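Local structure of uncharacterized esterase YxiM (Bacillus subtilis, 2O14) at residues A[80-85]-A[130-135]; A[86-91]-A[122-127]. The protein is an uncharacterized member of the GDSL lipolytic enzyme family and probably acts as an esterase, with a galactose-binding-like beta domain joined to its hydrolase domain. All coordinates share one frame; numbering follows the deposited sequence.

Contact 1 (A[80-85]-A[130-135])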
ATOM      1  N   PHE A  80      -1.788  11.930 -16.881  1.00 15.54           N
ATOM      2  CA  PHE A  80      -2.910  12.844 -16.973  1.00 16.94           C
ATOM      3  C   PHE A  80      -2.384  13.979 -16.103  1.00 14.93           C
ATOM      4  O   PHE A  80      -1.998  13.738 -14.957  1.00 15.84           O
ATOM      5  CB  PHE A  80      -4.160  12.258 -16.320  1.00 18.16           C
ATOM      6  CG  PHE A  80      -5.226  13.282 -16.029  1.00 17.99           C
ATOM      7  CD1 PHE A  80      -5.926  13.892 -17.067  1.00 19.19           C
ATOM      8  CD2 PHE A  80      -5.514  13.649 -14.718  1.00 18.86           C
ATOM      9  CE1 PHE A  80      -6.899  14.852 -16.802  1.00 17.60           C
ATOM     10  CE2 PHE A  80      -6.483  14.608 -14.440  1.00 19.45           C
ATOM     11  CZ  PHE A  80      -7.177  15.210 -15.484  1.00 20.91           C
ATOM     12  N   ASN A  81      -2.347  15.195 -16.630  1.00 13.60           N
ATOM     13  CA  ASN A  81      -1.855  16.325 -15.849  1.00 14.95           C
ATOM     14  C   ASN A  81      -2.991  17.256 -15.480  1.00 16.61           C
ATOM     15  O   ASN A  81      -3.966  17.388 -16.221  1.00 15.20           O
ATOM     16  CB  ASN A  81      -0.828  17.144 -16.634  1.00 23.88           C
ATOM     17  CG  ASN A  81       0.225  16.291 -17.290  1.00 24.21           C
ATOM     18  OD1 ASN A  81       0.558  15.213 -16.803  1.00 27.22           O
ATOM     19  ND2 ASN A  81       0.772  16.779 -18.397  1.00 27.70           N
ATOM     20  N   VAL A  82      -2.850  17.897 -14.326  1.00 15.26           N
ATOM     21  CA  VAL A  82      -3.831  18.858 -13.863  1.00 19.21           C
ATOM     22  C   VAL A  82      -3.108  19.931 -13.056  1.00 20.34           C
ATOM     23  O   VAL A  82      -2.458  19.642 -12.051  1.00 20.67           O
ATOM     24  CB  VAL A  82      -4.944  18.192 -13.001  1.00 22.90           C
ATOM     25  CG1 VAL A  82      -4.329  17.357 -11.891  1.00 21.75           C
ATOM     26  CG2 VAL A  82      -5.857  19.267 -12.418  1.00 22.32           C
ATOM     27  N   ASP A  83      -3.192  21.170 -13.528  1.00 25.27           N
ATOM     28  CA  ASP A  83      -2.555  22.281 -12.837  1.00 27.67           C
ATOM     29  C   ASP A  83      -3.346  22.565 -11.566  1.00 27.41           C
ATOM     30  O   ASP A  83      -4.577  22.622 -11.596  1.00 29.17           O
ATOM     31  CB  ASP A  83      -2.526  23.518 -13.736  1.00 22.46           C
ATOM     32  CG  ASP A  83      -1.738  23.290 -15.007  1.00 23.08           C
ATOM     33  OD1 ASP A  83      -0.648  22.694 -14.921  1.00 24.29           O
ATOM     34  OD2 ASP A  83      -2.198  23.710 -16.088  1.00 22.90           O
ATOM     35  N   LEU A  84      -2.634  22.736 -10.457  1.00 22.19           N
ATOM     36  CA  LEU A  84      -3.265  22.995  -9.164  1.00 21.37           C
ATOM     37  C   LEU A  84      -2.428  23.925  -8.295  1.00 20.48           C
ATOM     38  O   LEU A  84      -1.199  23.846  -8.292  1.00 19.37           O
ATOM     39  CB  LEU A  84      -3.436  21.685  -8.387  1.00 21.88           C
ATOM     40  CG  LEU A  84      -4.180  20.503  -9.011  1.00 22.77           C
ATOM     41  CD1 LEU A  84      -3.974  19.261  -8.145  1.00 20.58           C
ATOM     42  CD2 LEU A  84      -5.655  20.834  -9.139  1.00 22.09           C
ATOM     43  N   PRO A  85      -3.083  24.826  -7.545  1.00 23.00           N
ATOM     44  CA  PRO A  85      -2.304  25.719  -6.684  1.00 22.87           C
ATOM     45  C   PRO A  85      -1.554  24.799  -5.725  1.00 22.79           C
ATOM     46  O   PRO A  85      -2.077  23.749  -5.350  1.00 21.71           O
ATOM     47  CB  PRO A  85      -3.377  26.533  -5.968  1.00 26.75           C
ATOM     48  CG  PRO A  85      -4.488  26.597  -6.991  1.00 28.19           C
ATOM     49  CD  PRO A  85      -4.514  25.183  -7.535  1.00 25.67           C
ATOM     50  N   GLY A 130       3.144  23.025  -8.772  1.00 26.70           N
ATOM     51  CA  GLY A 130       1.923  23.542  -9.367  1.00 24.16           C
ATOM     52  C   GLY A 130       1.193  22.649 -10.353  1.00 23.53           C
ATOM     53  O   GLY A 130       0.318  23.125 -11.076  1.00 22.80           O
ATOM     54  N   GLN A 131       1.527  21.362 -10.384  1.00 23.59           N
ATOM     55  CA  GLN A 131       0.874  20.438 -11.311  1.00 24.13           C
ATOM     56  C   GLN A 131       0.962  18.986 -10.846  1.00 25.32           C
ATOM     57  O   GLN A 131       2.007  18.538 -10.368  1.00 26.75           O
ATOM     58  CB  GLN A 131       1.506  20.565 -12.702  1.00 21.12           C
ATOM     59  CG  GLN A 131       0.802  19.777 -13.789  1.00 21.14           C
ATOM     60  CD  GLN A 131       1.500  19.901 -15.134  1.00 23.22           C
ATOM     61  OE1 GLN A 131       2.557  19.318 -15.351  1.00 24.19           O
ATOM     62  NE2 GLN A 131       0.911  20.674 -16.038  1.00 21.70           N
ATOM     63  N   LEU A 132      -0.143  18.257 -10.990  1.00 22.70           N
ATOM     64  CA  LEU A 132      -0.206  16.847 -10.599  1.00 21.00           C
ATOM     65  C   LEU A 132      -0.134  15.982 -11.857  1.00 20.99           C
ATOM     66  O   LEU A 132      -0.859  16.229 -12.821  1.00 19.48           O
ATOM     67  CB  LEU A 132      -1.520  16.567  -9.859  1.00 20.04           C
ATOM     68  CG  LEU A 132      -1.829  15.106  -9.515  1.00 20.30           C
ATOM     69  CD1 LEU A 132      -0.836  14.586  -8.483  1.00 16.76           C
ATOM     70  CD2 LEU A 132      -3.249  15.001  -8.981  1.00 17.43           C
ATOM     71  N   ASN A 133       0.741  14.978 -11.849  1.00 17.56           N
ATOM     72  CA  ASN A 133       0.893  14.085 -12.997  1.00 18.37           C
ATOM     73  C   ASN A 133       0.690  12.659 -12.509  1.00 17.42           C
ATOM     74  O   ASN A 133       1.519  12.109 -11.774  1.00 17.88           O
ATOM     75  CB  ASN A 133       2.277  14.260 -13.626  1.00 22.07           C
ATOM     76  CG  ASN A 133       2.666  15.729 -13.757  1.00 23.35           C
ATOM     77  OD1 ASN A 133       3.143  16.338 -12.803  1.00 27.33           O
ATOM     78  ND2 ASN A 133       2.435  16.307 -14.931  1.00 22.82           N
ATOM     79  N   LEU A 134      -0.419  12.069 -12.936  1.00 16.40           N
ATOM     80  CA  LEU A 134      -0.806  10.734 -12.500  1.00 16.20           C
ATOM     81  C   LEU A 134      -1.078   9.741 -13.629  1.00 16.76           C
ATOM     82  O   LEU A 134      -1.414  10.125 -14.749  1.00 15.49           O
ATOM     83  CB  LEU A 134      -2.052  10.878 -11.607  1.00 17.36           C
ATOM     84  CG  LEU A 134      -2.823   9.683 -11.043  1.00 19.23           C
ATOM     85  CD1 LEU A 134      -3.720  10.159  -9.907  1.00 16.27           C
ATOM     86  CD2 LEU A 134      -3.650   9.025 -12.144  1.00 17.45           C
ATOM     87  N   LEU A 135      -0.902   8.458 -13.330  1.00 18.96           N
ATOM     88  CA  LEU A 135      -1.187   7.402 -14.296  1.00 18.71           C
ATOM     89  C   LEU A 135      -1.505   6.134 -13.522  1.00 18.69           C
ATOM     90  O   LEU A 135      -1.211   6.035 -12.326  1.00 18.51           O
ATOM     91  CB  LEU A 135       0.001   7.138 -15.235  1.00 22.43           C
ATOM     92  CG  LEU A 135       1.237   6.376 -14.727  1.00 24.17           C
ATOM     93  CD1 LEU A 135       1.892   5.648 -15.891  1.00 25.88           C
ATOM     94  CD2 LEU A 135       2.227   7.330 -14.060  1.00 24.04           C
TER
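Val82 and Leu132 lie side by side in an antiparallel strand pair of the galactose-binding-like beta-sandwich domain. Both point into the sandwich, where Ile152 of the opposing sheet touches them. Val82 CG1 packs on Leu132 CB at 3.6 Å. Leu84 comes alongside Leu132 in the same direction, its CD1 4.0 Å from Leu132 CB. Phe80 faces the same core, but its ring leans away from 130-135 and meets Phe18, Phe20 and Phe46 edge-to-face.

The other face carries a polar row. Asp83 and Gln131 have their carboxylate and amide planes only 13° apart. Gln131 NE2 donates to Asp83 OD1 on its syn side, tilted somewhat out of the carboxylate plane, at 2.8 Å, and Asp83 OD2 is held by Tyr38 OH. Gln131 CG stands anti to the backbone N (chi1 -173°) and the chain stays extended, which carries the amide across to Asp83. Its OE1 accepts from Asn133 ND2 at 3.0 Å.

The amides of Asn81 and Asn133 are turned steeply against each other. Asn81 OD1 also bonds Thr79 OG1. Asn133 ND2 reaches this oxygen at 2.9 Å from above the carbonyl plane, 81° out of it, and not on a lone pair.

Contact 2 (A[86-91]-A[122-127])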
ATOM      1  N   ASN A  86      -0.342  25.172  -5.332  1.00 23.02           N
ATOM      2  CA  ASN A  86       0.428  24.335  -4.419  1.00 24.54           C
ATOM      3  C   ASN A  86      -0.311  24.100  -3.101  1.00 23.28           C
ATOM      4  O   ASN A  86      -1.103  24.933  -2.661  1.00 22.67           O
ATOM      5  CB  ASN A  86       1.795  24.970  -4.154  1.00 29.09           C
ATOM      6  CG  ASN A  86       2.736  24.837  -5.336  1.00 31.53           C
ATOM      7  OD1 ASN A  86       3.698  25.596  -5.469  1.00 34.07           O
ATOM      8  ND2 ASN A  86       2.471  23.859  -6.198  1.00 28.51           N
ATOM      9  N   GLY A  87      -0.040  22.953  -2.482  1.00 24.58           N
ATOM     10  CA  GLY A  87      -0.672  22.602  -1.221  1.00 23.97           C
ATOM     11  C   GLY A  87      -0.776  21.093  -1.083  1.00 23.61           C
ATOM     12  O   GLY A  87      -0.184  20.359  -1.874  1.00 22.43           O
ATOM     13  N   LEU A  88      -1.513  20.626  -0.078  1.00 23.16           N
ATOM     14  CA  LEU A  88      -1.703  19.194   0.129  1.00 23.25           C
ATOM     15  C   LEU A  88      -3.073  18.831  -0.434  1.00 24.56           C
ATOM     16  O   LEU A  88      -4.066  19.499  -0.137  1.00 26.30           O
ATOM     17  CB  LEU A  88      -1.655  18.853   1.619  1.00 20.32           C
ATOM     18  CG  LEU A  88      -1.757  17.354   1.923  1.00 20.92           C
ATOM     19  CD1 LEU A  88      -0.452  16.672   1.517  1.00 18.55           C
ATOM     20  CD2 LEU A  88      -2.032  17.135   3.408  1.00 20.57           C
ATOM     21  N   TYR A  89      -3.131  17.779  -1.244  1.00 18.86           N
ATOM     22  CA  TYR A  89      -4.392  17.368  -1.851  1.00 18.85           C
ATOM     23  C   TYR A  89      -4.824  15.945  -1.523  1.00 19.55           C
ATOM     24  O   TYR A  89      -4.003  15.079  -1.223  1.00 18.67           O
ATOM     25  CB  TYR A  89      -4.325  17.500  -3.378  1.00 17.64           C
ATOM     26  CG  TYR A  89      -4.360  18.919  -3.885  1.00 18.83           C
ATOM     27  CD1 TYR A  89      -3.221  19.718  -3.869  1.00 19.32           C
ATOM     28  CD2 TYR A  89      -5.546  19.475  -4.358  1.00 20.74           C
ATOM     29  CE1 TYR A  89      -3.264  21.038  -4.318  1.00 21.49           C
ATOM     30  CE2 TYR A  89      -5.601  20.791  -4.806  1.00 21.29           C
ATOM     31  CZ  TYR A  89      -4.457  21.567  -4.784  1.00 21.91           C
ATOM     32  OH  TYR A  89      -4.502  22.869  -5.231  1.00 22.81           O
ATOM     33  N   GLU A  90      -6.131  15.723  -1.577  1.00 18.34           N
ATOM     34  CA  GLU A  90      -6.689  14.406  -1.346  1.00 19.88           C
ATOM     35  C   GLU A  90      -7.104  13.938  -2.726  1.00 20.26           C
ATOM     36  O   GLU A  90      -7.806  14.654  -3.438  1.00 20.14           O
ATOM     37  CB  GLU A  90      -7.923  14.475  -0.447  1.00 26.57           C
ATOM     38  CG  GLU A  90      -8.608  13.120  -0.262  1.00 29.42           C
ATOM     39  CD  GLU A  90      -9.902  13.213   0.530  1.00 32.84           C
ATOM     40  OE1 GLU A  90     -10.934  13.640  -0.041  1.00 32.77           O
ATOM     41  OE2 GLU A  90      -9.881  12.859   1.728  1.00 34.02           O
ATOM     42  N   VAL A  91      -6.661  12.748  -3.113  1.00 21.28           N
ATOM     43  CA  VAL A  91      -7.006  12.212  -4.415  1.00 21.34           C
ATOM     44  C   VAL A  91      -7.776  10.901  -4.294  1.00 22.02           C
ATOM     45  O   VAL A  91      -7.266   9.912  -3.765  1.00 22.60           O
ATOM     46  CB  VAL A  91      -5.747  11.961  -5.269  1.00 22.09           C
ATOM     47  CG1 VAL A  91      -6.149  11.423  -6.642  1.00 23.08           C
ATOM     48  CG2 VAL A  91      -4.959  13.241  -5.418  1.00 21.24           C
ATOM     49  N   THR A 122      -8.211   6.147  -1.783  1.00 19.77           N
ATOM     50  CA  THR A 122      -7.900   7.557  -1.628  1.00 22.02           C
ATOM     51  C   THR A 122      -6.524   7.740  -1.002  1.00 21.71           C
ATOM     52  O   THR A 122      -6.117   6.961  -0.145  1.00 22.04           O
ATOM     53  CB  THR A 122      -8.946   8.238  -0.722  1.00 24.28           C
ATOM     54  OG1 THR A 122     -10.243   8.098  -1.312  1.00 25.63           O
ATOM     55  CG2 THR A 122      -8.634   9.711  -0.550  1.00 25.94           C
ATOM     56  N   PHE A 123      -5.804   8.768  -1.434  1.00 23.98           N
ATOM     57  CA  PHE A 123      -4.488   9.041  -0.865  1.00 22.81           C
ATOM     58  C   PHE A 123      -4.231  10.539  -0.879  1.00 21.82           C
ATOM     59  O   PHE A 123      -4.841  11.276  -1.651  1.00 22.59           O
ATOM     60  CB  PHE A 123      -3.398   8.303  -1.648  1.00 19.97           C
ATOM     61  CG  PHE A 123      -3.226   8.787  -3.059  1.00 17.33           C
ATOM     62  CD1 PHE A 123      -2.297   9.773  -3.359  1.00 18.43           C
ATOM     63  CD2 PHE A 123      -3.994   8.251  -4.090  1.00 18.85           C
ATOM     64  CE1 PHE A 123      -2.126  10.218  -4.670  1.00 20.02           C
ATOM     65  CE2 PHE A 123      -3.835   8.688  -5.406  1.00 18.11           C
ATOM     66  CZ  PHE A 123      -2.899   9.674  -5.695  1.00 20.34           C
ATOM     67  N   GLN A 124      -3.337  10.988  -0.013  1.00 21.11           N
ATOM     68  CA  GLN A 124      -3.003  12.402   0.059  1.00 21.34           C
ATOM     69  C   GLN A 124      -1.653  12.614  -0.599  1.00 21.63           C
ATOM     70  O   GLN A 124      -0.795  11.734  -0.560  1.00 21.99           O
ATOM     71  CB  GLN A 124      -2.969  12.846   1.514  1.00 18.33           C
ATOM     72  CG  GLN A 124      -4.301  12.671   2.198  1.00 20.80           C
ATOM     73  CD  GLN A 124      -4.276  13.095   3.651  1.00 22.60           C
ATOM     74  OE1 GLN A 124      -5.311  13.097   4.320  1.00 25.64           O
ATOM     75  NE2 GLN A 124      -3.097  13.451   4.151  1.00 20.20           N
ATOM     76  N   ILE A 125      -1.462  13.778  -1.206  1.00 20.03           N
ATOM     77  CA  ILE A 125      -0.209  14.057  -1.888  1.00 19.33           C
ATOM     78  C   ILE A 125       0.081  15.550  -1.953  1.00 19.84           C
ATOM     79  O   ILE A 125      -0.806  16.355  -2.241  1.00 18.77           O
ATOM     80  CB  ILE A 125      -0.253  13.502  -3.336  1.00 20.37           C
ATOM     81  CG1 ILE A 125       1.098  13.688  -4.030  1.00 17.92           C
ATOM     82  CG2 ILE A 125      -1.334  14.226  -4.132  1.00 20.53           C
ATOM     83  CD1 ILE A 125       1.133  13.100  -5.423  1.00 17.58           C
ATOM     84  N   PRO A 126       1.326  15.945  -1.654  1.00 25.71           N
ATOM     85  CA  PRO A 126       1.617  17.378  -1.726  1.00 26.02           C
ATOM     86  C   PRO A 126       1.935  17.784  -3.163  1.00 27.06           C
ATOM     87  O   PRO A 126       2.593  17.042  -3.897  1.00 28.43           O
ATOM     88  CB  PRO A 126       2.818  17.537  -0.793  1.00 23.71           C
ATOM     89  CG  PRO A 126       3.529  16.218  -0.930  1.00 24.19           C
ATOM     90  CD  PRO A 126       2.387  15.224  -0.922  1.00 23.03           C
ATOM     91  N   VAL A 127       1.440  18.947  -3.571  1.00 24.28           N
ATOM     92  CA  VAL A 127       1.700  19.471  -4.904  1.00 23.13           C
ATOM     93  C   VAL A 127       2.618  20.671  -4.676  1.00 23.94           C
ATOM     94  O   VAL A 127       2.235  21.636  -4.011  1.00 25.12           O
ATOM     95  CB  VAL A 127       0.400  19.915  -5.590  1.00 21.10           C
ATOM     96  CG1 VAL A 127       0.711  20.528  -6.946  1.00 20.33           C
ATOM     97  CG2 VAL A 127      -0.530  18.719  -5.751  1.00 18.36           C
TER
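Six backbone hydrogen bonds join Gly87, Tyr89 and Val91 to Val127, Ile125 and Phe123 in an antiparallel ladder of the galactose-binding-like domain. Each of these residues gives its N-H and its carbonyl to its partner. Val127 N to Gly87 O is the shortest bond, 2.7 Å and nearly straight at 177°. Val91 N meets Phe123 O at 2.8 Å, close to the carbonyl axis.

Several carbonyls also take a CA-H contact. Tyr89 O receives Ile125 N and lies 3.1 Å from Gln124 CA. Val91 O receives Phe123 N and has Thr122 CA nearby. Pro126 has no N-H to give, and it falls at a non-hydrogen-bonded position opposite Leu88. Along the other edge of 86-91, Leu88 and Glu90 make backbone bonds to strand 146-156.

The Tyr89 hydroxyl is satisfied by Pro85 O. Tyr89 CG is anti to the carbonyl carbon (chi1 -73°), which places the ring beside Val127, whose CG2 meets Tyr89 CD1 obliquely at 3.4 Å.

Val91 CB sits over one face of the Phe123 ring, 3.9 Å from its centroid, in a CH-pi contact. Val91 CG2 touches Ile125 CG2 at 4.0 Å. Replacing Phe123 with an alanine would probably strip Val91 of this aromatic cover and open a gap beside Val111. On the other face of the sheet, Glu90 CG meets Thr122 CG2 at 3.4 Å.

The polar pairing across the contact is thus carried mainly by main-chain atoms. The ladder satisfies the main-chain polar groups of the paired residues and holds the strands together. The side-chain packing, and Pro126 with its missing N-H, are likely to contribute to the choice of register.

In the fold
Contact 2 is nested inside the chain loop closed by contact 1. Segment 80-85 runs straight into 86-91, and 122-127 is followed closely by 130-135. The same two stretches of chain therefore pair twice, first in the sheet of strands 80-83 and 131-138, then in the sheet that holds strand 146-156. The centres of the contacts are about 10 Å apart. They touch inside the domain, where Leu132 CD1 is 3.9 Å from Ile125 CD1. Both lie away from the predicted catalytic residues Ser171, Asp339 and His342. The bound manganese, at Asp19, Ser24 and Asp65, is about 13 Å from the Phe80 side chain.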